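Local coordinates for probable oxidoreductase protein (Rhizobium etli, PDB 4FB5) that probably works as a nucleotide-binding oxidoreductase of the GFO/IDH/MocA family, joining a Rossmann-fold domain to a C-terminal domain built on a large mixed sheet, at residues Lys24-Gly29 and Val95-Val100; Leu59-Glu64 and Ile90-Val95; Pro158-Ile163 and Leu218-Gly223; Asp183-Ala188 and Gly277-Ile282; Val249-Ala254 and Ala271-Trp276. One frame throughout, in Å; residues are numbered along the deposited sequence.

Interaction 1 (Lys24-Gly29 and Val95-Val100); sequences KPLGIG and VDVVSV
Gly27-Gly29 and Val97-Val100 run as neighbouring parallel strands, their axes 4.8 Å apart at closest approach and 29° from parallel. Ile28 pairs with Val97, and Gly29 with Val98. At the start of the ladder Gly27 O takes two backbone N-H groups, from Val97 N at 3.1 Å and from Asp96 N at 2.7 Å. Gly29 then uses both of its polar atoms: its N gives to Val97 O, and its O receives from Ser99 N.

The first torsion of Asp96 keeps CG beside its own backbone N (chi1 -40°), which brings OD2 to the Gly27 N-H at 2.9 Å from above the carboxylate plane. With an alanine here OD2 is gone, and the Gly27 N-H would probably be left without its acceptor. Ile28 and Val97 lie side by side on one face, with Ile28 CD1 4.0 Å from Val97 CB, while Leu26 CD2 comes in to Val97 CG2. Val95 turns CG1 to the backbone of Gly29, 3.7 Å from Gly29 N.

Within the parallel Rossmann sheet, strand 27-31 stands between strands 58-63 and 97-100. Trp44 of helix 35-44 covers Ile28 and Val97 and, with His40, hydrogen-bonds Ser99 OG; Val98 instead packs on Ala114 of helix 107-116.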
# COMPACT_ATOMS: atom_id res chain seq x y z
N LYS A 24 -10.53 -20.95 42.65
CA LYS A 24 -11.98 -20.60 42.39
C LYS A 24 -12.18 -19.74 41.10
O LYS A 24 -11.33 -18.89 40.81
CB LYS A 24 -12.61 -19.90 43.64
N PRO A 25 -13.27 -19.98 40.31
CA PRO A 25 -13.62 -19.12 39.17
C PRO A 25 -13.78 -17.69 39.62
O PRO A 25 -14.18 -17.46 40.75
CB PRO A 25 -14.98 -19.65 38.70
CG PRO A 25 -15.48 -20.48 39.80
CD PRO A 25 -14.24 -21.09 40.42
N LEU A 26 -13.45 -16.74 38.76
CA LEU A 26 -13.34 -15.36 39.23
C LEU A 26 -14.63 -14.62 39.07
O LEU A 26 -15.36 -14.81 38.10
CB LEU A 26 -12.19 -14.65 38.53
CG LEU A 26 -10.88 -15.12 39.17
CD1 LEU A 26 -10.23 -16.35 38.41
CD2 LEU A 26 -9.94 -13.94 39.31
N GLY A 27 -14.93 -13.78 40.06
CA GLY A 27 -16.21 -13.11 40.11
C GLY A 27 -16.09 -11.66 39.74
O GLY A 27 -15.37 -10.90 40.38
N ILE A 28 -16.83 -11.27 38.71
CA ILE A 28 -16.55 -9.99 38.08
C ILE A 28 -17.56 -8.93 38.43
O ILE A 28 -18.75 -9.15 38.31
CB ILE A 28 -16.50 -10.12 36.54
CG1 ILE A 28 -15.62 -11.32 36.13
CG2 ILE A 28 -16.03 -8.79 35.90
CD1 ILE A 28 -14.18 -11.20 36.58
N GLY A 29 -17.07 -7.76 38.83
CA GLY A 29 -17.94 -6.61 38.94
C GLY A 29 -17.55 -5.63 37.88
O GLY A 29 -16.36 -5.31 37.75
N VAL A 95 -18.03 -10.54 44.28
CA VAL A 95 -17.08 -9.91 43.37
C VAL A 95 -15.64 -10.08 43.87
O VAL A 95 -15.35 -9.74 45.01
CB VAL A 95 -17.38 -8.40 43.24
CG1 VAL A 95 -16.26 -7.69 42.49
CG2 VAL A 95 -18.73 -8.18 42.56
N ASP A 96 -14.75 -10.60 43.02
CA ASP A 96 -13.32 -10.68 43.34
C ASP A 96 -12.52 -9.59 42.60
O ASP A 96 -11.51 -9.08 43.12
CB ASP A 96 -12.78 -12.06 42.95
CG ASP A 96 -13.75 -13.19 43.29
OD1 ASP A 96 -14.56 -13.01 44.23
OD2 ASP A 96 -13.70 -14.26 42.64
N VAL A 97 -13.01 -9.23 41.40
CA VAL A 97 -12.35 -8.31 40.44
C VAL A 97 -13.26 -7.17 40.05
O VAL A 97 -14.38 -7.41 39.62
CB VAL A 97 -12.03 -9.04 39.11
CG1 VAL A 97 -11.27 -8.13 38.17
CG2 VAL A 97 -11.26 -10.32 39.34
N VAL A 98 -12.77 -5.94 40.15
CA VAL A 98 -13.55 -4.82 39.61
C VAL A 98 -12.99 -4.28 38.28
O VAL A 98 -11.79 -4.08 38.13
CB VAL A 98 -13.76 -3.70 40.66
CG1 VAL A 98 -14.62 -2.61 40.10
CG2 VAL A 98 -14.41 -4.29 41.94
N SER A 99 -13.89 -4.12 37.31
CA SER A 99 -13.58 -3.53 36.01
C SER A 99 -14.08 -2.11 36.06
O SER A 99 -15.27 -1.87 35.95
CB SER A 99 -14.35 -4.24 34.88
OG SER A 99 -13.61 -5.26 34.23
N VAL A 100 -13.18 -1.16 36.21
CA VAL A 100 -13.59 0.25 36.17
C VAL A 100 -13.44 0.76 34.77
O VAL A 100 -12.38 0.68 34.21
CB VAL A 100 -12.75 1.14 37.08
CG1 VAL A 100 -13.30 2.52 37.08
CG2 VAL A 100 -12.76 0.59 38.50

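Interaction 2 (Leu59-Glu64 and Ile90-Val95); sequences LVHLAE and IADPEV
His61 directs its ND1 N-H at Asp92 OD2, 2.8 Å away. The oxygen stands at the edge of the imidazole, only 4° out of the ring plane, yet the carboxylate itself is turned almost square to the ring, 81° between planes. OD2 is met on its anti side. Asp92 gets there with CG anti to the backbone N (chi1 -174°), an extended start that carries the carboxylate over to strand 58-63. Its other oxygen is occupied too: OD1 accepts Glu94 N at 2.6 Å, making an Asx turn that restrains the rotation of the carboxylate. At the far end of the imidazole NE2 is hydrogen-bonded to Thr83, so both ring nitrogens are tied and the ring is unlikely to flip.

In the Rossmann fold this turn carries the chain out of helix 86-91 toward strand 97-100, on the crossover that starts at strand 81-83 on the edge of the sheet and passes strands 58-63 and 27-31.

Between the two segments the apolar contacts are few. The CB of His61 rests 3.9 Å from Val95 CG2, and Val60 CG1 meets Glu94 CB at 4.2 Å, the two side chains crossing at about a right angle. The Glu94 chain is extended at chi2, and its carboxylate is shared between two cations, OE1 with Lys81 and OE2 with Arg58.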
# COMPACT_ATOMS: atom_id res chain seq x y z
N LEU A 59 -20.02 -13.39 35.80
CA LEU A 59 -20.38 -11.99 35.65
C LEU A 59 -21.50 -11.80 36.62
O LEU A 59 -22.62 -12.29 36.42
CB LEU A 59 -20.82 -11.65 34.20
CG LEU A 59 -20.07 -12.35 33.06
CD1 LEU A 59 -20.78 -12.24 31.71
CD2 LEU A 59 -18.62 -11.90 32.95
N VAL A 60 -21.17 -11.08 37.68
CA VAL A 60 -21.97 -11.06 38.87
C VAL A 60 -22.75 -9.76 39.03
O VAL A 60 -23.98 -9.79 39.10
CB VAL A 60 -21.07 -11.27 40.08
CG1 VAL A 60 -21.88 -11.20 41.37
CG2 VAL A 60 -20.36 -12.61 39.97
N HIS A 61 -22.04 -8.64 39.05
CA HIS A 61 -22.62 -7.36 39.45
C HIS A 61 -22.26 -6.30 38.43
O HIS A 61 -21.19 -6.35 37.83
CB HIS A 61 -21.99 -6.98 40.79
CG HIS A 61 -22.93 -6.30 41.75
ND1 HIS A 61 -23.13 -6.76 43.03
CD2 HIS A 61 -23.69 -5.18 41.62
CE1 HIS A 61 -23.97 -5.95 43.66
NE2 HIS A 61 -24.33 -4.99 42.83
N LEU A 62 -23.13 -5.30 38.26
CA LEU A 62 -22.92 -4.25 37.26
C LEU A 62 -23.56 -2.93 37.67
O LEU A 62 -24.67 -2.93 38.16
CB LEU A 62 -23.49 -4.71 35.92
CG LEU A 62 -23.37 -3.85 34.65
CD1 LEU A 62 -23.67 -4.70 33.44
CD2 LEU A 62 -24.31 -2.66 34.70
N ALA A 63 -22.87 -1.82 37.41
CA ALA A 63 -23.33 -0.49 37.82
C ALA A 63 -23.31 0.51 36.68
O ALA A 63 -22.53 0.35 35.76
CB ALA A 63 -22.45 0.02 38.93
N GLU A 64 -24.15 1.56 36.76
CA GLU A 64 -24.15 2.66 35.76
C GLU A 64 -24.47 4.09 36.27
O GLU A 64 -25.62 4.43 36.60
CB GLU A 64 -25.02 2.29 34.56
CG GLU A 64 -24.81 3.20 33.36
CD GLU A 64 -23.42 3.04 32.70
OE1 GLU A 64 -22.69 2.09 33.06
OE2 GLU A 64 -23.07 3.87 31.80
N ILE A 90 -18.83 -2.74 44.82
CA ILE A 90 -17.53 -2.83 45.46
C ILE A 90 -17.62 -3.49 46.82
O ILE A 90 -16.67 -4.13 47.27
CB ILE A 90 -16.90 -1.44 45.59
CG1 ILE A 90 -15.95 -1.20 44.42
CG2 ILE A 90 -16.18 -1.26 46.94
CD1 ILE A 90 -15.54 0.25 44.20
N ALA A 91 -18.76 -3.32 47.47
CA ALA A 91 -19.01 -3.99 48.73
C ALA A 91 -19.23 -5.47 48.48
O ALA A 91 -18.67 -6.30 49.18
CB ALA A 91 -20.22 -3.38 49.44
N ASP A 92 -20.03 -5.78 47.46
CA ASP A 92 -20.47 -7.16 47.24
C ASP A 92 -19.29 -8.12 47.43
O ASP A 92 -18.27 -7.98 46.76
CB ASP A 92 -21.10 -7.32 45.87
CG ASP A 92 -21.71 -8.71 45.66
OD1 ASP A 92 -21.24 -9.71 46.24
OD2 ASP A 92 -22.68 -8.80 44.88
N PRO A 93 -19.44 -9.08 48.36
CA PRO A 93 -18.44 -10.14 48.59
C PRO A 93 -18.35 -11.25 47.52
O PRO A 93 -17.42 -12.05 47.57
CB PRO A 93 -18.89 -10.75 49.94
CG PRO A 93 -20.38 -10.51 49.97
CD PRO A 93 -20.51 -9.11 49.38
N GLU A 94 -19.29 -11.33 46.57
CA GLU A 94 -19.15 -12.33 45.49
C GLU A 94 -18.24 -11.85 44.34
O GLU A 94 -17.72 -12.64 43.56
CB GLU A 94 -20.52 -12.82 44.97
CG GLU A 94 -21.17 -13.95 45.79
CD GLU A 94 -22.50 -14.45 45.22
OE1 GLU A 94 -23.44 -13.64 45.04
OE2 GLU A 94 -22.60 -15.67 44.96
N VAL A 95 -18.03 -10.54 44.28
CA VAL A 95 -17.08 -9.91 43.37
C VAL A 95 -15.64 -10.08 43.87
O VAL A 95 -15.35 -9.74 45.01
CB VAL A 95 -17.38 -8.40 43.24
CG1 VAL A 95 -16.26 -7.69 42.49
CG2 VAL A 95 -18.73 -8.18 42.56

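Interaction 3 (Pro158-Ile163 and Leu218-Gly223); sequences PVMRHI and LWYLFG
Tyr220 OH rests against the aliphatic part of Arg161, in van der Waals contact, 3.5 Å from Arg161 CB and 3.6 Å from Arg161 CD. Two helices meet here, 158-168 and the last turn of 206-221, lying next to each other on the mixed sheet of the C-terminal domain; the nearest pair of CA atoms, Ile163 and Leu221, is 8.0 Å apart. Tyr220 reaches across because its CG stands anti to the backbone N (chi1 -173°), sending the ring to the neighbouring helix. The Arg161 chain bends at its second and third torsions around the hydroxyl, and its guanidinium ends up steeply inclined to the phenol, 73° between planes, with NE held by the carbonyl of Gln156.

The edge of the same ring faces the backbone of helix 158-168: Met160 O lies 4.0 Å from Tyr220 CE2, near the ring plane. Arg164, one turn on from Met160, adds a cation-pi contact to the ring and a hydrogen bond from NH1 to Tyr220 O. Nearer the sheet the contact turns wholly apolar. The selenium of Met160, a selenomethionine, touches Leu221 CD1 at 4.3 Å, and both side chains also pack on Leu284 of strand 281-288. Tyr295 and Ile293 of strand 291-296 support Ile163. The Ile163 and Leu221 side chains cross obliquely, and Ile163 CG2 meets Leu221 CD2 at 4.0 Å.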
# COMPACT_ATOMS: atom_id res chain seq x y z
N PRO A 158 -0.68 -9.49 19.07
CA PRO A 158 0.33 -10.48 18.74
C PRO A 158 1.47 -9.95 17.88
O PRO A 158 2.65 -10.35 18.08
CB PRO A 158 -0.44 -11.53 17.94
CG PRO A 158 -1.81 -11.47 18.49
CD PRO A 158 -2.05 -10.01 18.82
N VAL A 159 1.14 -9.07 16.93
CA VAL A 159 2.17 -8.49 16.06
C VAL A 159 3.16 -7.75 16.93
O VAL A 159 4.36 -7.79 16.73
CB VAL A 159 1.53 -7.55 14.99
CG1 VAL A 159 2.54 -6.55 14.41
CG2 VAL A 159 0.80 -8.40 13.91
N MSE A 160 2.63 -7.10 17.95
CA MSE A 160 3.42 -6.29 18.79
C MSE A 160 4.30 -7.18 19.69
O MSE A 160 5.47 -6.86 19.86
CB MSE A 160 2.49 -5.34 19.55
CG MSE A 160 3.19 -4.23 20.29
SE MSE A 160 4.12 -3.04 18.99
CE MSE A 160 2.44 -2.33 18.21
N ARG A 161 3.77 -8.28 20.25
CA ARG A 161 4.65 -9.21 21.00
C ARG A 161 5.76 -9.76 20.08
O ARG A 161 6.90 -9.92 20.52
CB ARG A 161 3.96 -10.35 21.78
CG ARG A 161 2.44 -10.44 21.74
CD ARG A 161 1.78 -9.75 22.95
NE ARG A 161 0.70 -10.55 23.57
CZ ARG A 161 0.87 -11.35 24.65
NH1 ARG A 161 2.06 -11.49 25.24
NH2 ARG A 161 -0.16 -12.02 25.15
N HIS A 162 5.43 -10.00 18.82
CA HIS A 162 6.46 -10.41 17.92
C HIS A 162 7.43 -9.31 17.61
O HIS A 162 8.57 -9.60 17.35
CB HIS A 162 5.89 -10.96 16.66
CG HIS A 162 6.87 -11.83 15.92
ND1 HIS A 162 7.37 -12.99 16.46
CD2 HIS A 162 7.42 -11.70 14.69
CE1 HIS A 162 8.20 -13.55 15.59
NE2 HIS A 162 8.24 -12.79 14.51
N ILE A 163 7.01 -8.05 17.62
CA ILE A 163 7.98 -6.97 17.43
C ILE A 163 9.01 -6.95 18.57
O ILE A 163 10.23 -6.89 18.33
CB ILE A 163 7.33 -5.61 17.20
CG1 ILE A 163 6.74 -5.62 15.77
CG2 ILE A 163 8.37 -4.50 17.27
CD1 ILE A 163 5.69 -4.56 15.40
N LEU A 218 6.26 2.31 23.77
CA LEU A 218 7.67 2.49 23.97
C LEU A 218 8.10 1.78 25.27
O LEU A 218 9.27 1.33 25.40
CB LEU A 218 8.06 3.96 23.96
CG LEU A 218 7.68 4.69 22.65
CD1 LEU A 218 8.21 6.06 22.59
CD2 LEU A 218 8.14 3.95 21.42
N TRP A 219 7.15 1.63 26.20
CA TRP A 219 7.47 1.10 27.49
C TRP A 219 7.69 -0.37 27.30
O TRP A 219 8.74 -0.90 27.62
CB TRP A 219 6.34 1.32 28.50
CG TRP A 219 6.60 0.53 29.72
CD1 TRP A 219 7.53 0.81 30.69
CD2 TRP A 219 6.01 -0.75 30.09
NE1 TRP A 219 7.54 -0.18 31.65
CE2 TRP A 219 6.61 -1.14 31.32
CE3 TRP A 219 5.01 -1.56 29.54
CZ2 TRP A 219 6.24 -2.31 32.00
CZ3 TRP A 219 4.63 -2.73 30.23
CH2 TRP A 219 5.27 -3.10 31.44
N TYR A 220 6.67 -1.01 26.76
CA TYR A 220 6.68 -2.45 26.44
C TYR A 220 7.91 -2.89 25.68
O TYR A 220 8.50 -3.92 25.98
CB TYR A 220 5.48 -2.74 25.59
CG TYR A 220 5.26 -4.18 25.33
CD1 TYR A 220 5.03 -5.08 26.38
CD2 TYR A 220 5.25 -4.66 24.02
CE1 TYR A 220 4.81 -6.42 26.12
CE2 TYR A 220 5.05 -5.98 23.75
CZ TYR A 220 4.82 -6.86 24.80
OH TYR A 220 4.62 -8.18 24.51
N LEU A 221 8.28 -2.09 24.68
CA LEU A 221 9.39 -2.40 23.79
C LEU A 221 10.78 -2.03 24.37
O LEU A 221 11.77 -2.75 24.15
CB LEU A 221 9.19 -1.67 22.47
CG LEU A 221 8.08 -2.26 21.59
CD1 LEU A 221 7.80 -1.38 20.36
CD2 LEU A 221 8.47 -3.65 21.17
N PHE A 222 10.86 -0.91 25.09
CA PHE A 222 12.13 -0.33 25.47
C PHE A 222 12.20 -0.02 26.96
O PHE A 222 12.87 -0.71 27.73
CB PHE A 222 12.40 0.92 24.64
CG PHE A 222 12.47 0.65 23.15
CD1 PHE A 222 13.45 -0.19 22.63
CD2 PHE A 222 11.52 1.20 22.27
CE1 PHE A 222 13.51 -0.46 21.27
CE2 PHE A 222 11.55 0.94 20.92
CZ PHE A 222 12.54 0.11 20.40
N GLY A 223 11.52 1.04 27.34
CA GLY A 223 11.24 1.32 28.70
C GLY A 223 10.73 2.74 28.77
O GLY A 223 10.20 3.27 27.78

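Interaction 4 (Asp183-Ala188 and Gly277-Ile282); sequences DEDFMA and GRKGRI
Asp183 pairs with Arg281 through both backbone and side chain. Its N gives to Arg281 O at 2.9 Å and its O receives from Arg281 N at 3.1 Å, an antiparallel hydrogen-bonded pair where strand 175-183 runs out beside strand 281-288 in the mixed sheet of the C-terminal domain. The two side chains lie alongside each other pointing the same way, with carboxylate and guanidinium nearly coplanar; OD2 of Asp183 approaches the edge of the guanidinium, 3.4 Å from Arg281 NE, in a salt bridge whose hydrogen bond is weak. OD1 turns elsewhere, to Arg179 of the third subunit.

Asp185 does more with a single oxygen. Its chi1 of 59° puts CG between the backbone N and the carbonyl carbon, and from there OD2 takes two donors: Gly277 N at 2.9 Å on the anti side and Lys279 NZ at 2.8 Å on the syn lone pair. Lys279 starts out pointing away, but its bend at chi2 brings the ammonium back, where Tyr306 of the third subunit also bonds it.

Arg278 contributes through its aliphatic base, CB lying 3.6 Å from Asp183 CB. Beyond that its NE hydrogen-bonds Tyr287 OH of the third subunit, and its guanidinium overlies that of Arg281, with Arg281 NE 3.5 Å above its plane.

The stacked guanidinium groups sit among Asp183, Glu181 and Asp296, the last two salt-bridged to Arg281, and these carboxylates probably balance the positive charge at this subunit interface.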
# COMPACT_ATOMS: atom_id res chain seq x y z
N ASP A 183 -2.81 9.19 15.70
CA ASP A 183 -3.78 10.11 15.10
C ASP A 183 -5.23 9.60 14.92
O ASP A 183 -5.48 8.43 14.53
CB ASP A 183 -3.28 10.61 13.76
CG ASP A 183 -1.82 10.91 13.78
OD1 ASP A 183 -1.36 11.63 14.72
OD2 ASP A 183 -1.13 10.43 12.84
N GLU A 184 -6.16 10.49 15.21
CA GLU A 184 -7.56 10.29 14.89
C GLU A 184 -8.12 11.61 14.42
O GLU A 184 -7.40 12.57 14.36
CB GLU A 184 -8.34 9.68 16.06
CG GLU A 184 -7.68 8.43 16.64
CD GLU A 184 -8.59 7.55 17.51
OE1 GLU A 184 -9.81 7.84 17.61
OE2 GLU A 184 -8.08 6.54 18.10
N ASP A 185 -9.39 11.66 14.07
CA ASP A 185 -9.98 12.90 13.58
C ASP A 185 -11.30 13.26 14.23
O ASP A 185 -12.05 14.04 13.67
CB ASP A 185 -10.14 12.90 12.07
CG ASP A 185 -11.03 11.76 11.57
OD1 ASP A 185 -11.66 11.06 12.42
OD2 ASP A 185 -11.07 11.56 10.33
N PHE A 186 -11.56 12.71 15.42
CA PHE A 186 -12.81 13.03 16.10
C PHE A 186 -12.84 14.44 16.74
O PHE A 186 -13.89 14.86 17.20
CB PHE A 186 -13.23 11.92 17.10
CG PHE A 186 -12.36 11.84 18.32
CD1 PHE A 186 -12.57 12.68 19.39
CD2 PHE A 186 -11.36 10.88 18.42
CE1 PHE A 186 -11.74 12.63 20.57
CE2 PHE A 186 -10.56 10.78 19.60
CZ PHE A 186 -10.76 11.69 20.68
N MSE A 187 -11.72 15.16 16.74
CA MSE A 187 -11.78 16.60 17.05
C MSE A 187 -11.53 17.48 15.83
O MSE A 187 -11.37 18.69 15.98
CB MSE A 187 -10.82 16.99 18.16
CG MSE A 187 -11.01 16.13 19.39
SE MSE A 187 -12.41 16.80 20.59
CE MSE A 187 -12.97 15.11 21.08
N ALA A 188 -11.48 16.89 14.65
CA ALA A 188 -11.09 17.67 13.49
C ALA A 188 -12.15 18.66 13.14
O ALA A 188 -11.85 19.76 12.73
CB ALA A 188 -10.83 16.79 12.31
N GLY A 277 -9.05 12.21 8.37
CA GLY A 277 -8.75 11.00 7.65
C GLY A 277 -7.88 9.99 8.38
O GLY A 277 -7.71 8.91 7.90
N ARG A 278 -7.32 10.32 9.53
CA ARG A 278 -6.79 9.28 10.35
C ARG A 278 -7.92 8.76 11.25
O ARG A 278 -8.63 9.53 11.88
CB ARG A 278 -5.64 9.85 11.17
CG ARG A 278 -4.54 10.55 10.32
CD ARG A 278 -3.97 9.59 9.35
NE ARG A 278 -2.64 9.93 8.82
CZ ARG A 278 -2.05 9.18 7.90
NH1 ARG A 278 -2.71 8.14 7.47
NH2 ARG A 278 -0.87 9.48 7.39
N LYS A 279 -8.12 7.45 11.31
CA LYS A 279 -9.23 6.92 12.10
C LYS A 279 -8.75 6.27 13.35
O LYS A 279 -9.27 6.53 14.44
CB LYS A 279 -10.08 5.94 11.30
CG LYS A 279 -10.64 6.49 9.93
CD LYS A 279 -11.24 7.89 10.06
CE LYS A 279 -11.98 8.27 8.80
NZ LYS A 279 -12.45 9.69 8.76
N GLY A 280 -7.76 5.40 13.23
CA GLY A 280 -7.31 4.67 14.39
C GLY A 280 -5.85 4.43 14.21
O GLY A 280 -5.40 3.33 14.46
N ARG A 281 -5.11 5.45 13.77
CA ARG A 281 -3.74 5.27 13.35
C ARG A 281 -2.79 5.33 14.55
O ARG A 281 -2.82 6.27 15.34
CB ARG A 281 -3.34 6.35 12.37
CG ARG A 281 -1.81 6.43 12.08
CD ARG A 281 -1.64 7.37 10.91
NE ARG A 281 -0.31 7.90 10.69
CZ ARG A 281 0.54 7.38 9.80
NH1 ARG A 281 0.18 6.32 9.07
NH2 ARG A 281 1.74 7.92 9.65
N ILE A 282 -1.92 4.34 14.64
CA ILE A 282 -0.76 4.42 15.50
C ILE A 282 0.33 3.93 14.62
O ILE A 282 0.27 2.77 14.17
CB ILE A 282 -0.88 3.43 16.65
CG1 ILE A 282 -2.07 3.82 17.52
CG2 ILE A 282 0.41 3.38 17.40
CD1 ILE A 282 -2.35 2.90 18.69

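Interaction 5 (Val249-Ala254 and Ala271-Trp276); sequences VENHDA and ANRAAW
Arg273 wraps round Asp253. Its backbone N gives to Asp253 O at 2.9 Å, and its side chain starts next to that same carbonyl, CB lying 3.8 Å from Asp253 O. CG stays beside Asp253 O, and CD moves on to the carboxylate, 3.6 Å from Asp253 OD1. Bends at the second and third torsions (chi3 95°) swing the chain round; NE passes farther off, and NH1 arrives at Asp253 OD1, 2.7 Å away, in a salt bridge. The guanidinium and carboxylate planes are 27° apart. NH2, the other tip, makes a salt bridge with Asp209. With a leucine in its place the guanidinium is lost, and Asp253 and Asp209 would probably both be left without their cationic mate.

Ala254 and Asn272 form an antiparallel non-hydrogen-bonded pair, with a CA-H...O contact from Ala254 CA to Ala271 O at 3.4 Å. Asn272 OD1 accepts Ala274 N at 2.7 Å, an Asx turn that bends the chain as it leaves strand 266-272.

The contact thus lies where strands 254-261 and 266-272, neighbours in the mixed sheet, meet their loops. Helix 206-221 packs Ala206 and Phe210 against Arg273, and strand 225-233 borders Ala254 through Val233.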
# COMPACT_ATOMS: atom_id res chain seq x y z
N VAL A 249 -11.31 27.02 23.89
CA VAL A 249 -10.65 25.73 24.10
C VAL A 249 -9.46 25.90 25.03
O VAL A 249 -8.66 26.80 24.83
CB VAL A 249 -10.22 25.04 22.77
CG1 VAL A 249 -9.77 23.60 23.03
CG2 VAL A 249 -11.38 25.07 21.75
N GLU A 250 -9.35 25.03 26.03
CA GLU A 250 -8.45 25.21 27.18
C GLU A 250 -7.16 24.37 27.08
O GLU A 250 -6.15 24.61 27.78
CB GLU A 250 -9.21 24.82 28.44
CG GLU A 250 -10.26 25.83 28.82
CD GLU A 250 -11.08 25.45 30.06
OE1 GLU A 250 -10.66 24.61 30.88
OE2 GLU A 250 -12.18 26.02 30.22
N ASN A 251 -7.25 23.45 26.13
CA ASN A 251 -6.56 22.21 25.95
C ASN A 251 -5.86 22.30 24.63
O ASN A 251 -6.10 23.23 23.81
CB ASN A 251 -7.66 21.18 25.64
CG ASN A 251 -7.72 20.13 26.63
OD1 ASN A 251 -6.94 20.13 27.53
ND2 ASN A 251 -8.64 19.22 26.50
N HIS A 252 -5.13 21.23 24.35
CA HIS A 252 -4.37 21.12 23.12
C HIS A 252 -4.70 19.80 22.41
O HIS A 252 -4.64 18.72 23.00
CB HIS A 252 -2.89 21.24 23.44
CG HIS A 252 -2.49 22.63 23.79
ND1 HIS A 252 -2.43 23.09 25.09
CD2 HIS A 252 -2.18 23.70 23.00
CE1 HIS A 252 -2.08 24.36 25.09
NE2 HIS A 252 -1.93 24.77 23.83
N ASP A 253 -5.08 19.88 21.15
CA ASP A 253 -5.47 18.68 20.42
C ASP A 253 -4.30 18.02 19.71
O ASP A 253 -4.45 17.00 19.06
CB ASP A 253 -6.61 18.99 19.48
CG ASP A 253 -7.94 19.02 20.21
OD1 ASP A 253 -8.31 17.98 20.82
OD2 ASP A 253 -8.61 20.07 20.22
N ALA A 254 -3.11 18.57 19.86
CA ALA A 254 -1.94 18.05 19.17
C ALA A 254 -0.64 18.33 19.96
O ALA A 254 -0.47 19.42 20.54
CB ALA A 254 -1.85 18.62 17.72
N ALA A 271 1.12 13.14 18.52
CA ALA A 271 -0.23 12.70 18.87
C ALA A 271 -1.11 13.80 18.36
O ALA A 271 -0.75 14.97 18.43
CB ALA A 271 -0.39 12.47 20.35
N ASN A 272 -2.22 13.43 17.72
CA ASN A 272 -3.08 14.42 17.09
C ASN A 272 -4.53 13.92 17.04
O ASN A 272 -4.80 12.83 16.53
CB ASN A 272 -2.53 14.78 15.73
CG ASN A 272 -3.28 15.91 15.05
OD1 ASN A 272 -4.41 16.25 15.39
ND2 ASN A 272 -2.63 16.50 14.04
N ARG A 273 -5.45 14.73 17.56
CA ARG A 273 -6.85 14.35 17.62
C ARG A 273 -7.70 15.09 16.59
O ARG A 273 -8.92 14.94 16.56
CB ARG A 273 -7.41 14.59 19.02
CG ARG A 273 -6.59 13.95 20.13
CD ARG A 273 -6.65 14.79 21.40
NE ARG A 273 -7.69 14.33 22.32
CZ ARG A 273 -8.40 15.14 23.10
NH1 ARG A 273 -8.20 16.45 23.07
NH2 ARG A 273 -9.33 14.63 23.90
N ALA A 274 -7.05 15.89 15.74
CA ALA A 274 -7.78 16.60 14.74
C ALA A 274 -7.07 16.37 13.44
O ALA A 274 -6.71 17.30 12.72
CB ALA A 274 -7.81 18.07 15.10
N ALA A 275 -6.86 15.11 13.13
CA ALA A 275 -6.07 14.77 11.93
C ALA A 275 -6.99 14.12 10.95
O ALA A 275 -7.14 12.89 10.97
CB ALA A 275 -4.92 13.82 12.32
N TRP A 276 -7.63 14.94 10.10
CA TRP A 276 -8.66 14.46 9.16
C TRP A 276 -8.21 13.26 8.35
O TRP A 276 -7.14 13.30 7.73
CB TRP A 276 -9.10 15.53 8.18
CG TRP A 276 -10.18 16.44 8.67
CD1 TRP A 276 -10.08 17.82 8.85
CD2 TRP A 276 -11.51 16.10 9.05
NE1 TRP A 276 -11.25 18.33 9.29
CE2 TRP A 276 -12.16 17.31 9.42
CE3 TRP A 276 -12.20 14.90 9.15
CZ2 TRP A 276 -13.49 17.36 9.86
CZ3 TRP A 276 -13.52 14.93 9.62
CH2 TRP A 276 -14.17 16.16 9.96

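How the interactions relate
From the N terminus, interaction 1 closes the first loop, joining strands 27-31 and 97-100 of the Rossmann sheet; interaction 2 is nested inside it, tying strand 58-63 to the turn after helix 86-91. The two share Val95 and touch through Ile28 O and Val60 N. Both close before interaction 3 opens; the other three lie in the C-terminal domain. Interaction 3 joins helices 158-168 and 206-221, crosses interaction 4, which links strands 175-183 and 281-288, and closes before interaction 5 opens. Nested within interaction 4, interaction 5 joins the loop entering strand 254-261 to the end of strand 266-272 and touches interaction 4, probably through a hydrogen bond between Met187 N and Arg273 O (2.8 Å).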